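Local coordinates for DUF115 domain-containing protein (Magnetospirillum magneticum AMB-1, PDB 5MU5) that probably transfers a sugar, likely a nonulosonic acid, to flagellin, as a Maf glycosyltransferase involved in the formation of bacterial flagella, at residues 271-276 against 519-524; 281-286 against 413-418; 406-411 against 509-514; 471-476 against 494-499; 486-491 against 500-505. All coordinates share one frame; numbering follows the deposited sequence.

Contact 1 (271-276 against 519-524); sequences LHTPVF and AKDLAK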
# COMPACT_ATOMS: atom_id res chain seq x y z
N LEU A 271 21.13 -23.73 3.96
CA LEU A 271 21.06 -25.08 3.46
C LEU A 271 21.80 -25.04 2.14
O LEU A 271 21.66 -24.09 1.38
CB LEU A 271 19.60 -25.49 3.26
CG LEU A 271 18.75 -25.34 4.53
CD1 LEU A 271 17.28 -25.55 4.23
CD2 LEU A 271 19.23 -26.29 5.62
N HIS A 272 22.59 -26.06 1.88
CA HIS A 272 23.37 -26.11 0.65
C HIS A 272 22.71 -26.85 -0.53
O HIS A 272 23.20 -26.75 -1.63
CB HIS A 272 24.75 -26.67 0.93
CG HIS A 272 25.58 -25.78 1.81
ND1 HIS A 272 25.87 -26.10 3.12
CD2 HIS A 272 26.14 -24.57 1.58
CE1 HIS A 272 26.58 -25.12 3.66
NE2 HIS A 272 26.76 -24.18 2.75
N THR A 273 21.63 -27.57 -0.31
CA THR A 273 20.94 -28.19 -1.44
C THR A 273 20.34 -27.07 -2.30
O THR A 273 19.73 -26.14 -1.78
CB THR A 273 19.79 -29.11 -0.98
OG1 THR A 273 20.29 -30.08 -0.08
CG2 THR A 273 19.17 -29.84 -2.16
N PRO A 274 20.53 -27.15 -3.62
CA PRO A 274 19.91 -26.12 -4.43
C PRO A 274 18.41 -26.29 -4.50
O PRO A 274 17.90 -27.38 -4.30
CB PRO A 274 20.55 -26.29 -5.81
CG PRO A 274 21.27 -27.57 -5.78
CD PRO A 274 21.26 -28.14 -4.40
N VAL A 275 17.72 -25.21 -4.79
CA VAL A 275 16.29 -25.24 -4.96
C VAL A 275 15.92 -24.76 -6.37
O VAL A 275 16.52 -23.81 -6.90
CB VAL A 275 15.58 -24.42 -3.85
CG1 VAL A 275 15.79 -22.94 -4.05
CG2 VAL A 275 14.10 -24.74 -3.84
N PHE A 276 14.97 -25.46 -6.98
CA PHE A 276 14.41 -25.10 -8.26
C PHE A 276 13.05 -24.50 -8.01
O PHE A 276 12.16 -25.19 -7.50
CB PHE A 276 14.23 -26.29 -9.18
CG PHE A 276 15.49 -26.92 -9.63
CD1 PHE A 276 16.74 -26.35 -9.37
CD2 PHE A 276 15.43 -28.09 -10.34
CE1 PHE A 276 17.88 -26.94 -9.82
CE2 PHE A 276 16.59 -28.69 -10.78
CZ PHE A 276 17.81 -28.13 -10.53
N ALA A 519 18.07 -35.00 1.17
CA ALA A 519 17.33 -35.62 2.28
C ALA A 519 17.68 -34.97 3.61
O ALA A 519 16.81 -34.79 4.46
CB ALA A 519 17.60 -37.11 2.35
N LYS A 520 18.95 -34.64 3.78
CA LYS A 520 19.40 -33.95 4.99
C LYS A 520 18.70 -32.61 5.10
O LYS A 520 18.06 -32.30 6.10
CB LYS A 520 20.92 -33.77 4.96
CG LYS A 520 21.50 -33.15 6.22
CD LYS A 520 23.01 -33.01 6.09
CE LYS A 520 23.65 -32.33 7.30
NZ LYS A 520 23.70 -33.18 8.53
N ASP A 521 18.80 -31.81 4.03
CA ASP A 521 18.21 -30.49 4.02
C ASP A 521 16.68 -30.49 4.14
O ASP A 521 16.15 -29.63 4.82
CB ASP A 521 18.72 -29.70 2.82
CG ASP A 521 20.24 -29.36 2.94
OD1 ASP A 521 20.85 -29.60 4.02
OD2 ASP A 521 20.83 -28.85 1.94
N LEU A 522 15.98 -31.46 3.57
CA LEU A 522 14.53 -31.58 3.80
C LEU A 522 14.20 -31.94 5.25
O LEU A 522 13.19 -31.49 5.80
CB LEU A 522 13.87 -32.57 2.83
CG LEU A 522 13.78 -32.03 1.39
CD1 LEU A 522 13.22 -33.09 0.47
CD2 LEU A 522 12.90 -30.79 1.32
N ALA A 523 15.05 -32.76 5.88
CA ALA A 523 14.87 -33.07 7.29
C ALA A 523 15.00 -31.78 8.13
O ALA A 523 14.21 -31.55 9.04
CB ALA A 523 15.88 -34.12 7.72
N LYS A 524 15.98 -30.93 7.82
CA LYS A 524 16.11 -29.64 8.54
C LYS A 524 14.89 -28.76 8.36
O LYS A 524 14.32 -28.24 9.31
CB LYS A 524 17.34 -28.87 8.06
CG LYS A 524 18.64 -29.53 8.48
CD LYS A 524 19.87 -28.76 8.07
CE LYS A 524 21.05 -29.33 8.83
NZ LYS A 524 22.34 -28.88 8.24

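Contact 2 (281-286 against 413-418); sequences GPSIDD and GVDLGS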
# COMPACT_ATOMS: atom_id res chain seq x y z
N GLY A 281 5.46 -19.97 -16.56
CA GLY A 281 5.86 -19.47 -17.87
C GLY A 281 6.14 -20.59 -18.87
O GLY A 281 6.78 -21.57 -18.51
N PRO A 282 5.70 -20.43 -20.14
CA PRO A 282 5.90 -21.49 -21.15
C PRO A 282 7.34 -21.81 -21.59
O PRO A 282 7.57 -22.86 -22.22
CB PRO A 282 5.07 -21.00 -22.34
CG PRO A 282 4.95 -19.53 -22.16
CD PRO A 282 4.98 -19.27 -20.68
N SER A 283 8.31 -20.97 -21.25
CA SER A 283 9.70 -21.32 -21.59
C SER A 283 10.18 -22.60 -20.88
O SER A 283 11.20 -23.16 -21.25
CB SER A 283 10.66 -20.16 -21.34
OG SER A 283 10.93 -20.00 -19.97
N ILE A 284 9.42 -23.06 -19.88
CA ILE A 284 9.73 -24.29 -19.14
C ILE A 284 9.99 -25.51 -20.05
O ILE A 284 10.84 -26.34 -19.74
CB ILE A 284 8.60 -24.62 -18.12
CG1 ILE A 284 8.99 -25.71 -17.12
CG2 ILE A 284 7.33 -25.04 -18.83
CD1 ILE A 284 9.88 -25.20 -16.04
N ASP A 285 9.31 -25.62 -21.20
CA ASP A 285 9.46 -26.82 -22.02
C ASP A 285 10.91 -27.08 -22.50
O ASP A 285 11.30 -28.21 -22.74
CB ASP A 285 8.45 -26.86 -23.17
CG ASP A 285 8.80 -25.91 -24.29
OD1 ASP A 285 9.47 -24.88 -24.05
OD2 ASP A 285 8.38 -26.18 -25.44
N ASP A 286 11.71 -26.02 -22.61
CA ASP A 286 13.13 -26.17 -22.91
C ASP A 286 13.90 -26.79 -21.76
O ASP A 286 14.87 -27.49 -21.99
CB ASP A 286 13.79 -24.81 -23.23
CG ASP A 286 13.31 -24.21 -24.54
OD1 ASP A 286 12.97 -24.99 -25.47
OD2 ASP A 286 13.28 -22.96 -24.65
N GLY A 413 10.60 -21.25 -15.64
CA GLY A 413 9.24 -20.85 -15.95
C GLY A 413 8.81 -19.56 -15.28
O GLY A 413 7.62 -19.36 -15.04
N VAL A 414 9.78 -18.73 -14.91
CA VAL A 414 9.53 -17.42 -14.31
C VAL A 414 9.84 -16.44 -15.43
O VAL A 414 10.86 -15.75 -15.41
CB VAL A 414 10.44 -17.14 -13.12
CG1 VAL A 414 10.05 -15.82 -12.45
CG2 VAL A 414 10.30 -18.25 -12.10
N ASP A 415 8.96 -16.42 -16.43
CA ASP A 415 9.14 -15.64 -17.64
C ASP A 415 8.74 -14.18 -17.41
O ASP A 415 9.51 -13.28 -17.70
CB ASP A 415 8.29 -16.22 -18.79
CG ASP A 415 8.76 -17.60 -19.24
OD1 ASP A 415 9.67 -18.17 -18.62
OD2 ASP A 415 8.18 -18.12 -20.22
N LEU A 416 7.52 -13.97 -16.93
CA LEU A 416 7.02 -12.64 -16.61
C LEU A 416 7.06 -11.75 -17.85
O LEU A 416 7.41 -10.56 -17.78
CB LEU A 416 7.87 -12.01 -15.48
CG LEU A 416 8.07 -12.89 -14.25
CD1 LEU A 416 8.93 -12.20 -13.22
CD2 LEU A 416 6.72 -13.28 -13.66
N GLY A 417 6.75 -12.37 -18.99
CA GLY A 417 6.74 -11.73 -20.28
C GLY A 417 7.09 -12.70 -21.40
O GLY A 417 7.58 -13.79 -21.14
N SER A 418 6.84 -12.28 -22.63
CA SER A 418 7.09 -13.08 -23.81
C SER A 418 8.13 -12.44 -24.68
O SER A 418 8.12 -11.24 -24.89
CB SER A 418 5.83 -13.23 -24.66
OG SER A 418 4.81 -13.89 -23.95
O HOH W 1 12.04 -21.71 -17.95

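Contact 3 (406-411 against 509-514); sequences FRELYL and LRLKST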
# COMPACT_ATOMS: atom_id res chain seq x y z
N PHE A 406 17.39 -21.84 2.02
CA PHE A 406 17.98 -22.08 0.72
C PHE A 406 18.68 -20.83 0.20
O PHE A 406 18.24 -19.72 0.44
CB PHE A 406 16.93 -22.60 -0.26
CG PHE A 406 16.32 -23.90 0.17
CD1 PHE A 406 17.02 -25.09 0.00
CD2 PHE A 406 15.07 -23.94 0.75
CE1 PHE A 406 16.48 -26.29 0.42
CE2 PHE A 406 14.51 -25.15 1.14
CZ PHE A 406 15.21 -26.33 0.97
N ARG A 407 19.81 -21.03 -0.47
CA ARG A 407 20.64 -19.94 -0.94
C ARG A 407 21.04 -20.04 -2.41
O ARG A 407 21.18 -19.01 -3.07
CB ARG A 407 21.86 -19.82 -0.04
CG ARG A 407 21.51 -19.43 1.40
CD ARG A 407 21.00 -18.00 1.48
NE ARG A 407 20.64 -17.59 2.84
CZ ARG A 407 19.43 -17.71 3.38
NH1 ARG A 407 18.42 -18.24 2.70
NH2 ARG A 407 19.21 -17.27 4.61
N GLU A 408 21.20 -21.26 -2.92
CA GLU A 408 21.46 -21.48 -4.32
C GLU A 408 20.11 -21.74 -4.97
O GLU A 408 19.46 -22.74 -4.70
CB GLU A 408 22.42 -22.64 -4.50
CG GLU A 408 22.99 -22.74 -5.92
CD GLU A 408 23.88 -23.97 -6.11
OE1 GLU A 408 24.51 -24.40 -5.13
OE2 GLU A 408 23.97 -24.49 -7.23
N LEU A 409 19.68 -20.81 -5.80
CA LEU A 409 18.33 -20.84 -6.37
C LEU A 409 18.38 -20.86 -7.87
O LEU A 409 19.15 -20.13 -8.46
CB LEU A 409 17.59 -19.56 -6.00
CG LEU A 409 16.84 -19.44 -4.68
CD1 LEU A 409 17.71 -19.75 -3.49
CD2 LEU A 409 16.29 -18.03 -4.57
N TYR A 410 17.51 -21.66 -8.47
CA TYR A 410 17.36 -21.70 -9.91
C TYR A 410 15.91 -21.42 -10.25
O TYR A 410 15.00 -22.09 -9.74
CB TYR A 410 17.79 -23.05 -10.46
CG TYR A 410 19.26 -23.29 -10.24
CD1 TYR A 410 19.72 -23.81 -9.05
CD2 TYR A 410 20.19 -22.98 -11.22
CE1 TYR A 410 21.07 -24.01 -8.84
CE2 TYR A 410 21.54 -23.19 -11.02
CZ TYR A 410 21.97 -23.70 -9.83
OH TYR A 410 23.31 -23.92 -9.63
N LEU A 411 15.69 -20.42 -11.09
CA LEU A 411 14.35 -20.12 -11.56
C LEU A 411 14.05 -20.73 -12.93
O LEU A 411 14.81 -20.58 -13.88
CB LEU A 411 14.12 -18.62 -11.63
CG LEU A 411 14.50 -17.78 -10.42
CD1 LEU A 411 14.23 -16.33 -10.80
CD2 LEU A 411 13.74 -18.16 -9.16
N LEU A 509 23.73 -25.78 -16.46
CA LEU A 509 23.52 -26.05 -15.05
C LEU A 509 24.27 -27.30 -14.60
O LEU A 509 24.09 -28.35 -15.19
CB LEU A 509 22.02 -26.21 -14.79
CG LEU A 509 21.53 -26.56 -13.39
CD1 LEU A 509 20.13 -25.99 -13.17
CD2 LEU A 509 21.53 -28.06 -13.14
N ARG A 510 25.12 -27.17 -13.58
CA ARG A 510 25.81 -28.31 -12.96
C ARG A 510 25.66 -28.13 -11.46
O ARG A 510 26.02 -27.09 -10.93
CB ARG A 510 27.32 -28.34 -13.26
CG ARG A 510 27.73 -28.53 -14.71
CD ARG A 510 27.34 -29.90 -15.27
NE ARG A 510 27.79 -30.06 -16.65
CZ ARG A 510 27.21 -29.51 -17.72
NH1 ARG A 510 26.14 -28.72 -17.60
NH2 ARG A 510 27.71 -29.73 -18.93
N LEU A 511 25.14 -29.14 -10.78
CA LEU A 511 24.94 -29.05 -9.34
C LEU A 511 26.03 -29.80 -8.61
O LEU A 511 26.61 -30.74 -9.14
CB LEU A 511 23.57 -29.62 -8.98
CG LEU A 511 22.38 -29.02 -9.72
CD1 LEU A 511 21.12 -29.75 -9.29
CD2 LEU A 511 22.27 -27.52 -9.46
N LYS A 512 26.32 -29.39 -7.38
CA LYS A 512 27.32 -30.04 -6.54
C LYS A 512 26.65 -30.94 -5.50
O LYS A 512 27.33 -31.58 -4.70
CB LYS A 512 28.16 -28.98 -5.83
CG LYS A 512 28.92 -28.05 -6.77
CD LYS A 512 29.38 -26.78 -6.06
CE LYS A 512 30.04 -25.81 -7.04
NZ LYS A 512 29.86 -24.41 -6.57
N SER A 513 25.33 -31.01 -5.50
CA SER A 513 24.60 -31.72 -4.46
C SER A 513 24.41 -33.20 -4.74
O SER A 513 24.69 -33.67 -5.83
CB SER A 513 23.22 -31.08 -4.30
OG SER A 513 22.60 -30.98 -5.57
N THR A 514 23.91 -33.92 -3.74
CA THR A 514 23.59 -35.34 -3.83
C THR A 514 22.19 -35.61 -3.28
O THR A 514 21.60 -34.76 -2.58
CB THR A 514 24.55 -36.16 -2.97
OG1 THR A 514 24.33 -35.85 -1.59
CG2 THR A 514 25.99 -35.86 -3.34
O HOH W 2 24.85 -24.17 -11.98

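Contact 4 (471-476 against 494-499); sequences WTRDAL and DGVMIE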
# COMPACT_ATOMS: atom_id res chain seq x y z
N TRP A 471 5.81 -5.82 -11.36
CA TRP A 471 5.74 -5.80 -9.89
C TRP A 471 6.26 -7.12 -9.35
O TRP A 471 7.02 -7.15 -8.40
CB TRP A 471 4.32 -5.61 -9.36
CG TRP A 471 3.64 -4.34 -9.80
CD1 TRP A 471 4.23 -3.17 -10.20
CD2 TRP A 471 2.22 -4.09 -9.80
NE1 TRP A 471 3.27 -2.25 -10.50
CE2 TRP A 471 2.03 -2.77 -10.25
CE3 TRP A 471 1.10 -4.86 -9.46
CZ2 TRP A 471 0.76 -2.20 -10.39
CZ3 TRP A 471 -0.18 -4.29 -9.61
CH2 TRP A 471 -0.33 -2.97 -10.08
N THR A 472 5.87 -8.20 -10.00
CA THR A 472 6.34 -9.51 -9.62
C THR A 472 7.84 -9.56 -9.78
O THR A 472 8.53 -10.00 -8.87
CB THR A 472 5.68 -10.60 -10.47
OG1 THR A 472 4.28 -10.62 -10.19
CG2 THR A 472 6.27 -11.98 -10.15
N ARG A 473 8.34 -9.10 -10.93
CA ARG A 473 9.78 -9.04 -11.17
C ARG A 473 10.52 -8.21 -10.14
O ARG A 473 11.60 -8.59 -9.67
CB ARG A 473 10.04 -8.45 -12.55
CG ARG A 473 11.51 -8.27 -12.89
CD ARG A 473 11.65 -7.30 -14.05
NE ARG A 473 11.33 -5.96 -13.60
CZ ARG A 473 11.24 -4.90 -14.40
NH1 ARG A 473 11.45 -5.02 -15.71
NH2 ARG A 473 10.92 -3.72 -13.87
N ASP A 474 9.98 -7.03 -9.82
CA ASP A 474 10.63 -6.17 -8.83
C ASP A 474 10.62 -6.82 -7.44
O ASP A 474 11.59 -6.67 -6.69
CB ASP A 474 10.00 -4.76 -8.79
CG ASP A 474 10.27 -3.93 -10.08
OD1 ASP A 474 10.86 -4.42 -11.07
OD2 ASP A 474 9.87 -2.74 -10.10
N ALA A 475 9.55 -7.55 -7.09
CA ALA A 475 9.50 -8.17 -5.74
C ALA A 475 10.52 -9.32 -5.63
O ALA A 475 11.15 -9.51 -4.58
CB ALA A 475 8.09 -8.62 -5.38
N LEU A 476 10.73 -10.03 -6.73
CA LEU A 476 11.71 -11.11 -6.79
C LEU A 476 13.12 -10.59 -6.62
O LEU A 476 13.87 -11.13 -5.82
CB LEU A 476 11.63 -11.88 -8.10
CG LEU A 476 10.44 -12.81 -8.31
CD1 LEU A 476 10.48 -13.40 -9.70
CD2 LEU A 476 10.43 -13.92 -7.27
N ASP A 494 13.36 -18.10 -20.12
CA ASP A 494 13.51 -17.23 -21.27
C ASP A 494 12.47 -16.11 -21.20
O ASP A 494 11.53 -16.08 -21.98
CB ASP A 494 13.40 -18.01 -22.59
CG ASP A 494 13.80 -17.15 -23.82
OD1 ASP A 494 14.43 -16.07 -23.67
OD2 ASP A 494 13.48 -17.57 -24.94
N GLY A 495 12.65 -15.20 -20.25
CA GLY A 495 11.70 -14.09 -20.05
C GLY A 495 12.47 -12.86 -19.67
O GLY A 495 13.58 -12.67 -20.15
N VAL A 496 11.89 -12.02 -18.81
CA VAL A 496 12.55 -10.79 -18.38
C VAL A 496 13.78 -11.02 -17.52
O VAL A 496 13.89 -12.03 -16.81
CB VAL A 496 11.66 -9.85 -17.52
CG1 VAL A 496 10.44 -9.40 -18.27
CG2 VAL A 496 11.30 -10.49 -16.18
N MET A 497 14.68 -10.05 -17.57
CA MET A 497 15.82 -9.97 -16.67
C MET A 497 15.30 -9.62 -15.26
O MET A 497 14.51 -8.67 -15.07
CB MET A 497 16.77 -8.85 -17.16
CG MET A 497 18.05 -8.71 -16.34
SD MET A 497 19.12 -10.17 -16.47
CE MET A 497 19.96 -9.72 -18.00
N ILE A 498 15.72 -10.39 -14.28
CA ILE A 498 15.39 -10.13 -12.89
C ILE A 498 16.68 -9.71 -12.16
O ILE A 498 17.71 -10.38 -12.26
CB ILE A 498 14.81 -11.39 -12.24
CG1 ILE A 498 13.59 -11.88 -13.05
CG2 ILE A 498 14.43 -11.13 -10.80
CD1 ILE A 498 13.12 -13.27 -12.69
N GLU A 499 16.64 -8.57 -11.48
CA GLU A 499 17.78 -8.11 -10.67
C GLU A 499 18.20 -9.17 -9.66
O GLU A 499 17.37 -9.92 -9.14
CB GLU A 499 17.42 -6.87 -9.84
CG GLU A 499 17.20 -5.60 -10.61
CD GLU A 499 16.83 -4.42 -9.71
OE1 GLU A 499 17.61 -4.08 -8.79
OE2 GLU A 499 15.76 -3.82 -9.92
O HOH W 3 13.97 -7.52 -10.40
O HOH W 4 13.54 -6.75 -16.98
O HOH W 5 13.73 -5.04 -11.39

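Contact 5 (486-491 against 500-505); sequences AANAFN and NTRPLS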
# COMPACT_ATOMS: atom_id res chain seq x y z
N ALA A 486 25.16 -14.18 0.43
CA ALA A 486 24.94 -15.63 0.64
C ALA A 486 24.07 -16.25 -0.47
O ALA A 486 24.39 -17.32 -0.98
CB ALA A 486 24.30 -15.89 2.00
N ALA A 487 22.98 -15.56 -0.85
CA ALA A 487 22.12 -16.00 -1.96
C ALA A 487 22.84 -15.95 -3.30
O ALA A 487 23.45 -14.95 -3.66
CB ALA A 487 20.89 -15.13 -2.03
N ASN A 488 22.72 -17.03 -4.05
CA ASN A 488 23.24 -17.14 -5.39
C ASN A 488 22.10 -17.63 -6.32
O ASN A 488 21.78 -18.81 -6.36
CB ASN A 488 24.40 -18.12 -5.31
CG ASN A 488 25.27 -18.11 -6.53
OD1 ASN A 488 25.51 -17.06 -7.14
ND2 ASN A 488 25.78 -19.28 -6.88
N ALA A 489 21.48 -16.71 -7.04
CA ALA A 489 20.31 -17.02 -7.85
C ALA A 489 20.57 -17.01 -9.35
O ALA A 489 21.14 -16.07 -9.89
CB ALA A 489 19.19 -16.05 -7.51
N PHE A 490 20.10 -18.06 -10.02
CA PHE A 490 20.26 -18.22 -11.45
C PHE A 490 18.90 -18.21 -12.10
O PHE A 490 17.95 -18.74 -11.56
CB PHE A 490 20.99 -19.51 -11.74
CG PHE A 490 22.35 -19.57 -11.12
CD1 PHE A 490 22.52 -20.10 -9.86
CD2 PHE A 490 23.45 -19.02 -11.77
CE1 PHE A 490 23.77 -20.13 -9.27
CE2 PHE A 490 24.70 -19.06 -11.20
CZ PHE A 490 24.86 -19.61 -9.95
N ASN A 491 18.79 -17.55 -13.25
CA ASN A 491 17.53 -17.52 -13.96
C ASN A 491 17.74 -18.29 -15.24
O ASN A 491 18.53 -17.85 -16.07
CB ASN A 491 17.09 -16.09 -14.25
CG ASN A 491 15.70 -16.02 -14.86
OD1 ASN A 491 15.00 -17.04 -15.00
ND2 ASN A 491 15.29 -14.81 -15.22
N ASN A 500 19.49 -9.15 -9.34
CA ASN A 500 20.10 -10.06 -8.39
C ASN A 500 20.07 -11.53 -8.80
O ASN A 500 20.14 -12.40 -7.94
CB ASN A 500 19.48 -9.84 -7.02
CG ASN A 500 19.79 -8.47 -6.50
OD1 ASN A 500 20.93 -8.10 -6.45
ND2 ASN A 500 18.78 -7.73 -6.09
N THR A 501 19.98 -11.78 -10.10
CA THR A 501 20.01 -13.14 -10.64
C THR A 501 21.01 -13.16 -11.76
O THR A 501 21.26 -12.12 -12.35
CB THR A 501 18.65 -13.58 -11.26
OG1 THR A 501 18.38 -12.81 -12.43
CG2 THR A 501 17.53 -13.42 -10.29
N ARG A 502 21.59 -14.31 -12.06
CA ARG A 502 22.49 -14.42 -13.21
C ARG A 502 21.81 -15.28 -14.26
O ARG A 502 21.30 -16.34 -13.96
CB ARG A 502 23.85 -15.02 -12.83
CG ARG A 502 24.94 -13.99 -12.56
CD ARG A 502 26.34 -14.58 -12.77
NE ARG A 502 26.62 -15.70 -11.87
CZ ARG A 502 26.96 -15.59 -10.58
NH1 ARG A 502 27.07 -14.39 -10.01
NH2 ARG A 502 27.18 -16.68 -9.85
N PRO A 503 21.78 -14.82 -15.50
CA PRO A 503 21.24 -15.66 -16.56
C PRO A 503 22.02 -16.96 -16.65
O PRO A 503 23.22 -16.95 -16.49
CB PRO A 503 21.51 -14.84 -17.83
CG PRO A 503 21.53 -13.43 -17.34
CD PRO A 503 22.14 -13.48 -15.98
N LEU A 504 21.36 -18.06 -16.92
CA LEU A 504 22.03 -19.34 -17.03
C LEU A 504 21.17 -20.23 -17.89
O LEU A 504 20.02 -20.45 -17.58
CB LEU A 504 22.17 -20.01 -15.66
CG LEU A 504 22.85 -21.39 -15.67
CD1 LEU A 504 24.33 -21.26 -15.99
CD2 LEU A 504 22.70 -22.10 -14.34
N SER A 505 21.73 -20.71 -18.99
CA SER A 505 21.10 -21.69 -19.83
C SER A 505 21.02 -22.98 -19.02
O SER A 505 21.99 -23.35 -18.36
CB SER A 505 21.93 -21.90 -21.09
OG SER A 505 21.58 -23.09 -21.73
O HOH W 6 22.08 -13.79 -6.63
O HOH W 7 17.18 -12.65 -14.69

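Contact 1 (271-276 against 519-524)
Asp521 on the helix 515-528 points its carboxylate at Thr273, and one oxygen does most of the work. Its OD2 accepts a hydrogen bond from the backbone N of Thr273 at 2.7 Å. The donor meets OD2 nearly in line with the C-O bond, and the N-H is bent to 147°. The hydroxyl OG1 of Thr273 also donates to OD2. The modelled separation there is very short, so its exact length is doubtful. Backbone and side chain of one threonine thus hold the same oxygen. The Thr273 torsion serves this: OG1 sits beside its own backbone N (chi1 -56°), which brings the two donors together.

Leu271 covers one side of this polar centre. Its CB rests 3.8 Å from Asp521 OD2. About one helical turn after Asp521, CD of Lys524 lies 3.5 Å from CD2 of Leu271. The two side chains run past each other in opposite directions, so the lysine adds its aliphatic part to the contact. Leu271 also touches Val525, and Thr273 touches Met517 and Lys518.

Further out, Leu522 turns from this contact to Val299 and Asp318. Leu271 bonds through its backbone to Gly405. The loop then enters strand 275-278, which runs between strands 408-412 and 299-303. The helix 515-528 therefore lies against the entrance to a central strand of the parallel part of the sheet.

Contact 2 (281-286 against 413-418)
Asp415 and Ser283 are joined by a pair of hydrogen bonds that uses both carboxylate oxygens. The backbone N of Ser283 donates to OD2 of Asp415 at 3.0 Å, nearly straight at 161°, on the syn lone pair. The hydroxyl OG of Ser283 donates to OD1 of Asp415 at 2.6 Å, also on the syn side but 21° out of the carboxylate plane. OG can reach OD1 because chi1 of Ser283 (76°) places it between its own backbone N and carbonyl carbon. The two bonds fix the rotation of the carboxylate.

One backbone bond runs beside them, from Gly281 N to Gly413 O at 2.7 Å. Water 1 makes a further link. It donates to Ser283 OG and accepts from Gly413 N. OG is also bonded to the backbone N of Asp494.

Van der Waals contacts are few. CD of Pro282 lies 3.4 Å from OD2 of Asp415, and CD1 of Ile284 lies 4.0 Å from N of Gly413. Gly281 brings its backbone close against the Asp415 carboxylate.

Residues 281-284 form a type I beta turn leading into helix 284-294. Such a strand-turn-helix connection, met by the loop after strand 408-412, is typical of the C-terminal edge of a parallel alpha/beta sheet.

Contact 3 (406-411 against 509-514)
Tyr410 is the main residue of this contact, and Leu509 and Leu511 are its apolar partners. CD1 of Leu509 lies over one face of the tyrosine ring in a CH-pi contact, 4.0 Å from the ring centroid and 30° off the ring normal. Its closest ring atom is CD2 of Tyr410, at 3.6 Å. Leu509 has CG anti to the backbone N (chi1 177°), which carries the methyl out over the ring. Leu511 meets the hydroxyl end of the tyrosine instead. Its CD2 is 3.8 Å from CE1 of Tyr410 and at a similar distance from OH, approaching the ring obliquely.

Tyr410 belongs to strand 408-412 of the predominantly parallel sheet in an alpha/beta domain. The loop 509-514 runs past this strand on its way to helix 515-528. Thr514 is the N-cap of that helix, its OG1 taking the backbone N of Met517. Phe490, on the next strand, stacks with the Tyr410 ring.

The hydroxyl of Tyr410 has polar partners as well. It donates to OE2 of Glu408 at 2.6 Å, on the anti lone pair, with OE2 in the plane of the ring. It also accepts from water 2, which has a weak bond with the backbone N of Arg510. Glu408 reaches the hydroxyl through an extended chain, and the same OE2 lies 4.1 Å from CD2 of Leu511.

Contact 4 (471-476 against 494-499)
This is a helix-to-loop contact of aliphatic side chains and bridging waters, at the edge of the sheet of an alpha/beta domain. Loop 494-499 joins the parallel strands 488-491 and 502-503 there, and helix 467-482 packs on it. Arg473 and Ile498 bring the backbones closest.

The aliphatic part of Arg473 crosses Val496 at about a right angle, with CD of Arg473 3.9 Å from CG2 of Val496. The same CD lies 3.3 Å from the carbonyl O of Met497. Further along the helix, CB of Leu476 meets CG2 of Ile498 at 4.0 Å. Leu476 also touches Val414 and helix 393-404.

The arginine chain bends at chi3 (71°), and its head turns to its neighbour on the helix. NE and NH2 both donate to OD1 of Asp474, in the guanidinium plane, as a side-on salt bridge. NH1 has a second acidic partner, Glu455. These bonds hold the guanidinium in a set orientation.

Waters link the polar groups across the contact. Water 4 joins NH1 of Arg473 to Met497 O, and water 5 joins OD1 of Asp474 to OE2 of Glu499. Water 3 donates to Arg473 O at 2.7 Å and accepts from Glu499 N at 3.1 Å.

Contact 5 (486-491 against 500-505)
Asn491 O is gripped by two donors, Leu504 N at 3.0 Å and the side-chain ND2 of Asn458. The first bond belongs to a short parallel beta ladder: strand 502-503 adds to strand 488-491 as an outermost strand of the large mixed sheet. In the same ladder Arg502 N donates to Ala489 O at 2.8 Å, in the carbonyl plane, and Asn491 N donates to Arg502 O, nearly straight at 166°. CA-H...O contacts, such as Thr501 CA to Ala489 O at 3.2 Å, run beside these bonds.

Phe490 and Arg502 are paired and put their side chains on the same sheet face. They lie side by side and point the same way. The ring and guanidinium planes are turned 76° apart. NH2 of Arg502 is 3.7 Å from CE2 of Phe490, because the arginine chain bends at chi3 (-61°). Leu504 approaches the ring base from another direction, its CD2 4.0 Å from CB of Phe490.

Asn491 and Pro503 take the other face. The Asn491 side chain is held by the backbone N of Ser493 at OD1, and Thr501 OG1 is bonded to Ile498 O. Between the two side chains, water 7 accepts from ND2 of Asn491 at 2.9 Å and donates to OG1 of Thr501 at 2.6 Å.

Overall arrangement
Contacts 1, 3 and 5 reach the same sheet, on the neighbouring strands 275-278, 408-412 and 488-491. Contact 3 lies between the other two, its centre about 10 Å from the centre of each. Val275 O bonds to Tyr410 N, and Leu409 O to Phe490 N. Contacts 2 and 4 lie in the loops and the helix beside it, with centres about 12 Å apart. They meet where Asp415 O bonds to Val496 N. Contact 4 touches contact 5 through Ile498 and Asn491, and contact 3 through Ile498 and Leu411. Contacts 1 and 2 are farther apart, about 25 Å between centres. Along the chain, the other four contacts are all nested inside the loop closed by contact 1.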